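Local coordinates for putative vitamin-B12 independent methionine synthase family protein (Listeria monocytogenes, PDB 1YPX), which probably makes methionine, without vitamin B12, by moving a methyl group from a folate to homocysteine with the help of zinc, at residues Val132-Ile137 with Tyr183-Asp188; Val233-Ile238 with Gly268-Tyr273; Asp291-Leu296 with Gln327-Pro332. All blocks are in the same frame, centred on the assembly; numbering follows the deposited sequence.

In the fold
All three contacts are pairs of neighbouring parallel strands in the sheet that forms the wall of a TIM-barrel-like domain. Contact 1 and contact 2 have centres about 10 Å apart and are adjacent, since strand 183-188 pairs with strand 233-238; Asp188 N, for example, lies 2.8 Å from His237 O. Contact 2 passes to contact 3 through strands 268-272 and 293-299, with centres about 8 Å apart, whereas contacts 1 and 3 are separated by about 15 Å between centres and do not touch. His237 of contact 2, together with Cys239 and Cys334, may outline a vacant metal site, perhaps for the zinc expected of this family; Gln185 of contact 1 touches this group and Ser331 of contact 3 lies near it.

Contact 1: Val132-Ile137 with Tyr183-Asp188; sequences VAKQTI and YLQLDD
Lys134 runs its aliphatic chain over one face of the Tyr183 ring and delivers its amine to a cluster of oxygens. Its CG stands trans to the backbone N (chi1 -179°) and the rest of the chain is extended, which brings CD over the rim of the ring, 3.6 Å from Tyr183 CZ, in a CH-pi contact. Beyond it, NZ donates to Tyr183 OH (3.1 Å) and, from above the amide plane, to Gln185 OE1 (3.0 Å); His11 O is a further acceptor. Both shared oxygens have second partners: Asp10 OD2 for the phenol, Thr235 OG1 for the amide.

Parallel backbone bonds join the strands. Gln135 N reaches Tyr183 O at 3.0 Å and Gln185 N reaches Gln135 O at 2.8 Å, while Ile137 N donates to Gln185 O and Ile137 O accepts from Asp187 N. On the other face Ile137 CG1 lies 3.7 Å from Leu186 CD1, Gln135 CG lies against Leu184 CD1, and helix 158-178 covers Ile137 and Leu184.

A long, flexible lysine thus suits a buried, oxygen-lined spot; Asp10, a long, weak ion pair away, may favour its charged form, while the Lys134-His11 and Tyr183-Asp10 bonds tie these strands to the N-terminal segment.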
loop_
_atom_site.group_PDB
_atom_site.type_symbol
_atom_site.label_atom_id
_atom_site.label_comp_id
_atom_site.label_asym_id
_atom_site.label_seq_id
_atom_site.Cartn_x
_atom_site.Cartn_y
_atom_site.Cartn_z
ATOM N N VAL A 132 -13.752 7.680 -0.765
ATOM C CA VAL A 132 -13.407 6.465 -0.035
ATOM C C VAL A 132 -12.073 6.594 0.701
ATOM O O VAL A 132 -11.072 7.023 0.133
ATOM C CB VAL A 132 -13.343 5.226 -0.969
ATOM C CG1 VAL A 132 -12.937 4.001 -0.166
ATOM C CG2 VAL A 132 -14.687 4.988 -1.627
ATOM N N ALA A 133 -12.065 6.218 1.972
ATOM C CA ALA A 133 -10.848 6.294 2.767
ATOM C C ALA A 133 -9.963 5.092 2.466
ATOM O O ALA A 133 -10.414 3.956 2.560
ATOM C CB ALA A 133 -11.187 6.334 4.261
ATOM N N LYS A 134 -8.712 5.340 2.098
ATOM C CA LYS A 134 -7.785 4.259 1.801
ATOM C C LYS A 134 -6.784 4.121 2.956
ATOM O O LYS A 134 -6.214 5.111 3.415
ATOM C CB LYS A 134 -7.055 4.550 0.486
ATOM C CG LYS A 134 -6.065 3.476 0.046
ATOM C CD LYS A 134 -5.495 3.782 -1.338
ATOM C CE LYS A 134 -4.457 2.754 -1.764
ATOM N NZ LYS A 134 -3.971 2.986 -3.157
ATOM N N GLN A 135 -6.593 2.901 3.439
ATOM C CA GLN A 135 -5.660 2.648 4.534
ATOM C C GLN A 135 -4.538 1.735 4.027
ATOM O O GLN A 135 -4.805 0.754 3.340
ATOM C CB GLN A 135 -6.404 1.991 5.715
ATOM C CG GLN A 135 -5.521 1.448 6.853
ATOM C CD GLN A 135 -4.746 2.531 7.574
ATOM O OE1 GLN A 135 -5.305 3.324 8.325
ATOM N NE2 GLN A 135 -3.448 2.562 7.352
ATOM N N THR A 136 -3.290 2.064 4.346
ATOM C CA THR A 136 -2.156 1.255 3.910
ATOM C C THR A 136 -1.406 0.682 5.113
ATOM O O THR A 136 -1.151 1.388 6.088
ATOM C CB THR A 136 -1.112 2.106 3.084
ATOM O OG1 THR A 136 -0.443 3.037 3.956
ATOM C CG2 THR A 136 -1.799 2.897 1.975
ATOM N N ILE A 137 -1.066 -0.597 5.048
ATOM C CA ILE A 137 -0.293 -1.221 6.108
ATOM C C ILE A 137 0.693 -2.104 5.374
ATOM O O ILE A 137 0.504 -2.391 4.192
ATOM C CB ILE A 137 -1.157 -2.117 7.067
ATOM C CG1 ILE A 137 -1.720 -3.319 6.304
ATOM C CG2 ILE A 137 -2.308 -1.303 7.664
ATOM C CD1 ILE A 137 -2.567 -4.226 7.166
ATOM N N TYR A 183 -11.309 -0.137 1.743
ATOM C CA TYR A 183 -10.195 -0.056 0.805
ATOM C C TYR A 183 -8.874 -0.100 1.600
ATOM O O TYR A 183 -8.416 0.920 2.139
ATOM C CB TYR A 183 -10.322 1.240 -0.014
ATOM C CG TYR A 183 -9.411 1.366 -1.218
ATOM C CD1 TYR A 183 -9.472 2.483 -2.045
ATOM C CD2 TYR A 183 -8.431 0.422 -1.481
ATOM C CE1 TYR A 183 -8.567 2.663 -3.095
ATOM C CE2 TYR A 183 -7.523 0.588 -2.523
ATOM C CZ TYR A 183 -7.589 1.713 -3.324
ATOM O OH TYR A 183 -6.658 1.912 -4.320
ATOM N N LEU A 184 -8.295 -1.302 1.668
ATOM C CA LEU A 184 -7.039 -1.562 2.372
ATOM C C LEU A 184 -5.931 -1.975 1.396
ATOM O O LEU A 184 -6.147 -2.790 0.501
ATOM C CB LEU A 184 -7.218 -2.687 3.405
ATOM C CG LEU A 184 -6.096 -2.791 4.460
ATOM C CD1 LEU A 184 -6.216 -1.603 5.416
ATOM C CD2 LEU A 184 -6.193 -4.103 5.243
ATOM N N GLN A 185 -4.739 -1.430 1.596
ATOM C CA GLN A 185 -3.613 -1.723 0.733
ATOM C C GLN A 185 -2.389 -2.271 1.476
ATOM O O GLN A 185 -1.948 -1.718 2.495
ATOM C CB GLN A 185 -3.233 -0.466 -0.046
ATOM C CG GLN A 185 -1.896 -0.570 -0.750
ATOM C CD GLN A 185 -1.809 0.342 -1.946
ATOM O OE1 GLN A 185 -2.640 0.267 -2.851
ATOM N NE2 GLN A 185 -0.802 1.210 -1.962
ATOM N N LEU A 186 -1.848 -3.365 0.949
ATOM C CA LEU A 186 -0.672 -4.017 1.518
ATOM C C LEU A 186 0.578 -3.556 0.771
ATOM O O LEU A 186 0.717 -3.796 -0.427
ATOM C CB LEU A 186 -0.819 -5.537 1.402
ATOM C CG LEU A 186 -1.481 -6.341 2.548
ATOM C CD1 LEU A 186 -2.465 -5.488 3.346
ATOM C CD2 LEU A 186 -2.185 -7.559 1.967
ATOM N N ASP A 187 1.475 -2.878 1.479
ATOM C CA ASP A 187 2.709 -2.415 0.868
ATOM C C ASP A 187 3.752 -3.504 1.045
ATOM O O ASP A 187 4.187 -3.799 2.151
ATOM C CB ASP A 187 3.150 -1.090 1.497
ATOM C CG ASP A 187 2.382 0.097 0.929
ATOM O OD1 ASP A 187 1.241 -0.101 0.445
ATOM O OD2 ASP A 187 2.906 1.235 0.963
ATOM N N ASP A 188 4.125 -4.130 -0.059
ATOM C CA ASP A 188 5.082 -5.198 0.023
ATOM C C ASP A 188 6.287 -4.948 -0.847
ATOM O O ASP A 188 6.213 -5.072 -2.065
ATOM C CB ASP A 188 4.419 -6.506 -0.372
ATOM C CG ASP A 188 5.150 -7.685 0.175
ATOM O OD1 ASP A 188 4.543 -8.763 0.323
ATOM O OD2 ASP A 188 6.345 -7.525 0.465
#

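Contact 2: Val233-Ile238 with Gly268-Tyr273; sequences VITMHI and GFFLEY. With PO4 (phosphate ion), chain B.
Met236, present as selenomethionine, and Phe269 lie side by side on one face of the sheet, Met236 CB coming within 3.5 Å of Phe269 CE1. Ile238 crosses the same ring at a slant, its CG1 3.9 Å from Phe269 CD1, and continues to Leu271 CD2. This is the dense part of the contact, where bulky apolar groups suit the space between sheet and helix. On the other face the Phe270 ring turns its edge to Thr235, whose CB lies 3.7 Å from Phe270 CE1; Gly268, bare of a side chain, lies directly beside that threonine, and Thr235 OG1 bonds to Gln185.

Among the backbone bonds, Phe270 N gives to Met236 O at 2.7 Å. Phe270 O accepts twice, from opposite faces of its plane: from Ile238 N and, at 3.0 Å, from His237 ND1. With CG trans to the backbone N (chi1 175°), the imidazole can reach across the strand pair, and the ND1 bond helps fix its rotation, leaving NE2 as the probable donor to a possible empty metal site with Cys239 and Cys334, consistent with the zinc binding expected of this family.

Beyond Phe270 O no further backbone bond joins the two segments, and their mutual packing falls away. Glu272, partly exposed, bonds Arg240 N, while Tyr273 packs instead on Phe281 and strand 293-299 and gives its OH to O3 of a phosphate, probably from the crystallisation liquor, at 2.6 Å; Lys285 holds the same ion.

Around this pair, helix 258-261 covers Met236, Ile238 and Phe269 through Leu260, strand 183-188 flanks Thr235 and His237, and strand 293-299 receives Phe270 and Leu271 on the other flank.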
loop_
_atom_site.group_PDB
_atom_site.type_symbol
_atom_site.label_atom_id
_atom_site.label_comp_id
_atom_site.label_asym_id
_atom_site.label_seq_id
_atom_site.Cartn_x
_atom_site.Cartn_y
_atom_site.Cartn_z
ATOM N N VAL A 233 -12.098 -3.898 -0.510
ATOM C CA VAL A 233 -11.099 -4.054 -1.565
ATOM C C VAL A 233 -9.711 -4.134 -0.917
ATOM O O VAL A 233 -9.382 -3.367 -0.011
ATOM C CB VAL A 233 -11.164 -2.851 -2.562
ATOM C CG1 VAL A 233 -10.123 -3.009 -3.666
ATOM C CG2 VAL A 233 -12.554 -2.741 -3.169
ATOM N N ILE A 234 -8.904 -5.089 -1.358
ATOM C CA ILE A 234 -7.563 -5.208 -0.820
ATOM C C ILE A 234 -6.552 -5.198 -1.943
ATOM O O ILE A 234 -6.354 -6.193 -2.632
ATOM C CB ILE A 234 -7.385 -6.474 0.023
ATOM C CG1 ILE A 234 -8.225 -6.336 1.311
ATOM C CG2 ILE A 234 -5.888 -6.683 0.327
ATOM C CD1 ILE A 234 -7.952 -7.386 2.406
ATOM N N THR A 235 -5.926 -4.048 -2.136
ATOM C CA THR A 235 -4.937 -3.892 -3.180
ATOM C C THR A 235 -3.553 -4.118 -2.613
ATOM O O THR A 235 -3.324 -4.011 -1.399
ATOM C CB THR A 235 -4.972 -2.471 -3.783
ATOM O OG1 THR A 235 -4.819 -1.488 -2.737
ATOM C CG2 THR A 235 -6.270 -2.254 -4.540
HETATM N N MSE A 236 -2.620 -4.404 -3.507
HETATM C CA MSE A 236 -1.252 -4.648 -3.099
HETATM C C MSE A 236 -0.260 -3.777 -3.833
HETATM O O MSE A 236 -0.236 -3.758 -5.053
HETATM C CB MSE A 236 -0.894 -6.107 -3.354
HETATM C CG MSE A 236 0.487 -6.495 -2.871
HETATM SE SE MSE A 236 0.452 -8.169 -1.891
HETATM C CE MSE A 236 1.691 -9.204 -2.983
ATOM N N HIS A 237 0.555 -3.044 -3.091
ATOM C CA HIS A 237 1.579 -2.234 -3.725
ATOM C C HIS A 237 2.905 -3.009 -3.681
ATOM O O HIS A 237 3.482 -3.191 -2.604
ATOM C CB HIS A 237 1.727 -0.881 -3.020
ATOM C CG HIS A 237 2.855 -0.045 -3.542
ATOM N ND1 HIS A 237 3.096 0.139 -4.891
ATOM C CD2 HIS A 237 3.817 0.655 -2.894
ATOM C CE1 HIS A 237 4.155 0.911 -5.048
ATOM N NE2 HIS A 237 4.612 1.238 -3.851
ATOM N N ILE A 238 3.345 -3.491 -4.853
ATOM C CA ILE A 238 4.616 -4.227 -5.012
ATOM C C ILE A 238 5.653 -3.158 -5.308
ATOM O O ILE A 238 5.835 -2.773 -6.462
ATOM C CB ILE A 238 4.633 -5.180 -6.247
ATOM C CG1 ILE A 238 3.411 -6.102 -6.252
ATOM C CG2 ILE A 238 5.907 -6.028 -6.226
ATOM C CD1 ILE A 238 3.364 -7.058 -5.086
ATOM N N GLY A 268 -6.512 -5.726 -6.598
ATOM C CA GLY A 268 -5.773 -4.912 -7.530
ATOM C C GLY A 268 -4.330 -4.880 -7.107
ATOM O O GLY A 268 -4.017 -5.206 -5.961
ATOM N N PHE A 269 -3.456 -4.473 -8.024
ATOM C CA PHE A 269 -2.008 -4.389 -7.777
ATOM C C PHE A 269 -1.425 -3.046 -8.240
ATOM O O PHE A 269 -1.634 -2.639 -9.378
ATOM C CB PHE A 269 -1.279 -5.501 -8.545
ATOM C CG PHE A 269 -1.193 -6.812 -7.817
ATOM C CD1 PHE A 269 -0.325 -6.970 -6.738
ATOM C CD2 PHE A 269 -1.929 -7.911 -8.250
ATOM C CE1 PHE A 269 -0.185 -8.214 -6.100
ATOM C CE2 PHE A 269 -1.800 -9.160 -7.624
ATOM C CZ PHE A 269 -0.923 -9.312 -6.546
ATOM N N PHE A 270 -0.693 -2.365 -7.368
ATOM C CA PHE A 270 -0.053 -1.108 -7.745
ATOM C C PHE A 270 1.396 -1.410 -8.122
ATOM O O PHE A 270 2.277 -1.547 -7.256
ATOM C CB PHE A 270 -0.101 -0.089 -6.609
ATOM C CG PHE A 270 -1.446 0.572 -6.452
ATOM C CD1 PHE A 270 -2.531 -0.138 -5.929
ATOM C CD2 PHE A 270 -1.624 1.912 -6.812
ATOM C CE1 PHE A 270 -3.773 0.480 -5.760
ATOM C CE2 PHE A 270 -2.854 2.547 -6.650
ATOM C CZ PHE A 270 -3.935 1.833 -6.120
ATOM N N LEU A 271 1.607 -1.530 -9.436
ATOM C CA LEU A 271 2.893 -1.843 -10.063
ATOM C C LEU A 271 3.553 -0.592 -10.608
ATOM O O LEU A 271 2.929 0.140 -11.371
ATOM C CB LEU A 271 2.664 -2.796 -11.232
ATOM C CG LEU A 271 1.926 -4.080 -10.897
ATOM C CD1 LEU A 271 1.401 -4.758 -12.171
ATOM C CD2 LEU A 271 2.896 -4.978 -10.159
ATOM N N GLU A 272 4.814 -0.352 -10.256
ATOM C CA GLU A 272 5.497 0.845 -10.764
ATOM C C GLU A 272 6.460 0.593 -11.936
ATOM O O GLU A 272 7.183 -0.400 -11.958
ATOM C CB GLU A 272 6.231 1.571 -9.627
ATOM C CG GLU A 272 7.343 0.805 -8.944
ATOM C CD GLU A 272 8.220 1.733 -8.126
ATOM O OE1 GLU A 272 8.795 2.667 -8.720
ATOM O OE2 GLU A 272 8.333 1.546 -6.898
ATOM N N TYR A 273 6.464 1.504 -12.907
ATOM C CA TYR A 273 7.314 1.368 -14.088
ATOM C C TYR A 273 8.129 2.648 -14.375
ATOM O O TYR A 273 7.770 3.742 -13.927
ATOM C CB TYR A 273 6.442 1.034 -15.310
ATOM C CG TYR A 273 5.567 -0.211 -15.182
ATOM C CD1 TYR A 273 6.080 -1.492 -15.432
ATOM C CD2 TYR A 273 4.214 -0.102 -14.848
ATOM C CE1 TYR A 273 5.262 -2.635 -15.357
ATOM C CE2 TYR A 273 3.391 -1.226 -14.768
ATOM C CZ TYR A 273 3.915 -2.488 -15.024
ATOM O OH TYR A 273 3.087 -3.592 -14.947
HETATM P P PO4 B . 4.802 -6.270 -16.104
HETATM O O1 PO4 B . 4.336 -5.404 -17.134
HETATM O O2 PO4 B . 6.210 -6.062 -15.803
HETATM O O3 PO4 B . 3.896 -6.033 -14.807
HETATM O O4 PO4 B . 4.548 -7.746 -16.299
#

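Contact 3: Asp291-Leu296 with Gln327-Pro332; sequences DLKIVL and QLRLSP
Arg329 and Val295 meet at about a right angle, and the arginine can be followed outward from there. CB touches Val295 CG2 at 3.5 Å. CG stands trans to the carbonyl carbon (chi1 -83°) and the chain bends at the next torsion, directing CD alongside Lys293 CB, 4.1 Å away. NE sits 3.8 Å from Lys293 CD, which covers one face of the guanidinium, and donates to Pro6 O. Farther out, NH2 is 4.0 Å from Lys293 CE, and NH1 bonds Ser326 O and, from above the carbonyl plane, Leu328 O. Lysine suits this place because its methylenes do the covering while its ammonium bends away to bond Asp291 O.

The two strands are successive parallel staves of the TIM-barrel-like wall, a beta-alpha-beta unit whose return runs through helix 310-322. Leu296 N to Arg329 O, at 2.6 Å, is nearly straight (169° at the hydrogen), and Arg329 N bonds Ile294 O; the bonds at either end, Ile294 N to Gln327 O and Ser331 N to Leu296 O, are weak.

Branched apolar residues fill the helix-facing side: Ile294 CG1 packs alongside Leu328 CD2 at 3.4 Å, and Leu328 and Leu296 both reach Ala319 of that helix. On the Arg329 side, Val295 CG1 rests 3.5 Å from Ser331 CB, while the serine hydroxyl turns to its neighbour, Pro332 O.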
loop_
_atom_site.group_PDB
_atom_site.type_symbol
_atom_site.label_atom_id
_atom_site.label_comp_id
_atom_site.label_asym_id
_atom_site.label_seq_id
_atom_site.Cartn_x
_atom_site.Cartn_y
_atom_site.Cartn_z
ATOM N N ASP A 291 -11.390 -9.797 -12.892
ATOM C CA ASP A 291 -11.638 -8.869 -11.791
ATOM C C ASP A 291 -10.339 -8.425 -11.130
ATOM O O ASP A 291 -10.369 -7.671 -10.164
ATOM C CB ASP A 291 -12.531 -9.510 -10.729
ATOM C CG ASP A 291 -11.784 -10.507 -9.870
ATOM O OD1 ASP A 291 -11.607 -11.665 -10.307
ATOM O OD2 ASP A 291 -11.362 -10.127 -8.755
ATOM N N LEU A 292 -9.204 -8.907 -11.636
ATOM C CA LEU A 292 -7.916 -8.518 -11.077
ATOM C C LEU A 292 -7.374 -7.292 -11.805
ATOM O O LEU A 292 -6.654 -7.409 -12.806
ATOM C CB LEU A 292 -6.903 -9.655 -11.185
ATOM C CG LEU A 292 -5.473 -9.249 -10.797
ATOM C CD1 LEU A 292 -5.462 -8.814 -9.343
ATOM C CD2 LEU A 292 -4.502 -10.396 -11.026
ATOM N N LYS A 293 -7.721 -6.114 -11.302
ATOM C CA LYS A 293 -7.277 -4.870 -11.916
ATOM C C LYS A 293 -5.875 -4.508 -11.459
ATOM O O LYS A 293 -5.562 -4.604 -10.276
ATOM C CB LYS A 293 -8.263 -3.745 -11.589
ATOM C CG LYS A 293 -8.624 -3.642 -10.117
ATOM C CD LYS A 293 -9.940 -2.893 -9.903
ATOM C CE LYS A 293 -11.155 -3.704 -10.360
ATOM N NZ LYS A 293 -11.345 -4.963 -9.588
ATOM N N ILE A 294 -5.022 -4.116 -12.403
ATOM C CA ILE A 294 -3.649 -3.751 -12.061
ATOM C C ILE A 294 -3.373 -2.276 -12.377
ATOM O O ILE A 294 -3.461 -1.823 -13.518
ATOM C CB ILE A 294 -2.593 -4.653 -12.800
ATOM C CG1 ILE A 294 -2.465 -4.245 -14.249
ATOM C CG2 ILE A 294 -2.963 -6.127 -12.720
ATOM C CD1 ILE A 294 -1.222 -3.460 -14.478
ATOM N N VAL A 295 -3.064 -1.518 -11.343
ATOM C CA VAL A 295 -2.773 -0.114 -11.516
ATOM C C VAL A 295 -1.361 0.023 -12.062
ATOM O O VAL A 295 -0.434 -0.634 -11.578
ATOM C CB VAL A 295 -2.903 0.605 -10.171
ATOM C CG1 VAL A 295 -2.754 2.111 -10.343
ATOM C CG2 VAL A 295 -4.243 0.240 -9.553
ATOM N N LEU A 296 -1.217 0.866 -13.083
ATOM C CA LEU A 296 0.060 1.130 -13.753
ATOM C C LEU A 296 0.643 2.451 -13.245
ATOM O O LEU A 296 0.083 3.521 -13.496
ATOM C CB LEU A 296 -0.163 1.217 -15.276
ATOM C CG LEU A 296 -0.748 -0.002 -16.013
ATOM C CD1 LEU A 296 -1.314 0.425 -17.363
ATOM C CD2 LEU A 296 0.330 -1.058 -16.193
ATOM N N GLN A 327 -9.903 -3.276 -17.254
ATOM C CA GLN A 327 -9.391 -3.590 -15.936
ATOM C C GLN A 327 -8.000 -3.055 -15.657
ATOM O O GLN A 327 -7.205 -3.710 -15.000
ATOM C CB GLN A 327 -9.431 -5.105 -15.705
ATOM C CG GLN A 327 -9.000 -5.934 -16.907
ATOM C CD GLN A 327 -9.071 -7.423 -16.641
ATOM O OE1 GLN A 327 -8.392 -7.936 -15.752
ATOM N NE2 GLN A 327 -9.897 -8.124 -17.407
ATOM N N LEU A 328 -7.700 -1.861 -16.149
ATOM C CA LEU A 328 -6.397 -1.270 -15.890
ATOM C C LEU A 328 -6.608 0.093 -15.236
ATOM O O LEU A 328 -7.619 0.769 -15.470
ATOM C CB LEU A 328 -5.584 -1.144 -17.193
ATOM C CG LEU A 328 -5.132 -2.439 -17.900
ATOM C CD1 LEU A 328 -4.334 -2.115 -19.161
ATOM C CD2 LEU A 328 -4.280 -3.272 -16.953
ATOM N N ARG A 329 -5.662 0.474 -14.385
ATOM C CA ARG A 329 -5.726 1.751 -13.678
ATOM C C ARG A 329 -4.398 2.477 -13.798
ATOM O O ARG A 329 -3.391 1.873 -14.131
ATOM C CB ARG A 329 -6.069 1.540 -12.198
ATOM C CG ARG A 329 -7.567 1.391 -11.886
ATOM C CD ARG A 329 -8.185 0.226 -12.599
ATOM N NE ARG A 329 -9.610 0.073 -12.309
ATOM C CZ ARG A 329 -10.491 -0.436 -13.168
ATOM N NH1 ARG A 329 -10.110 -0.833 -14.370
ATOM N NH2 ARG A 329 -11.754 -0.572 -12.822
ATOM N N LEU A 330 -4.422 3.772 -13.523
ATOM C CA LEU A 330 -3.258 4.624 -13.612
ATOM C C LEU A 330 -2.953 5.237 -12.247
ATOM O O LEU A 330 -3.823 5.311 -11.374
ATOM C CB LEU A 330 -3.548 5.726 -14.618
ATOM C CG LEU A 330 -2.450 6.753 -14.877
ATOM C CD1 LEU A 330 -1.251 6.057 -15.465
ATOM C CD2 LEU A 330 -2.976 7.836 -15.819
ATOM N N SER A 331 -1.718 5.684 -12.066
ATOM C CA SER A 331 -1.317 6.294 -10.809
ATOM C C SER A 331 0.121 6.647 -10.950
ATOM O O SER A 331 0.748 6.301 -11.940
ATOM C CB SER A 331 -1.393 5.293 -9.676
ATOM O OG SER A 331 -0.257 4.447 -9.727
ATOM N N PRO A 332 0.667 7.358 -9.964
ATOM C CA PRO A 332 2.089 7.685 -10.095
ATOM C C PRO A 332 2.836 6.410 -9.669
ATOM O O PRO A 332 2.229 5.529 -9.069
ATOM C CB PRO A 332 2.264 8.886 -9.163
ATOM C CG PRO A 332 1.142 8.754 -8.175
ATOM C CD PRO A 332 -0.005 8.187 -8.947
#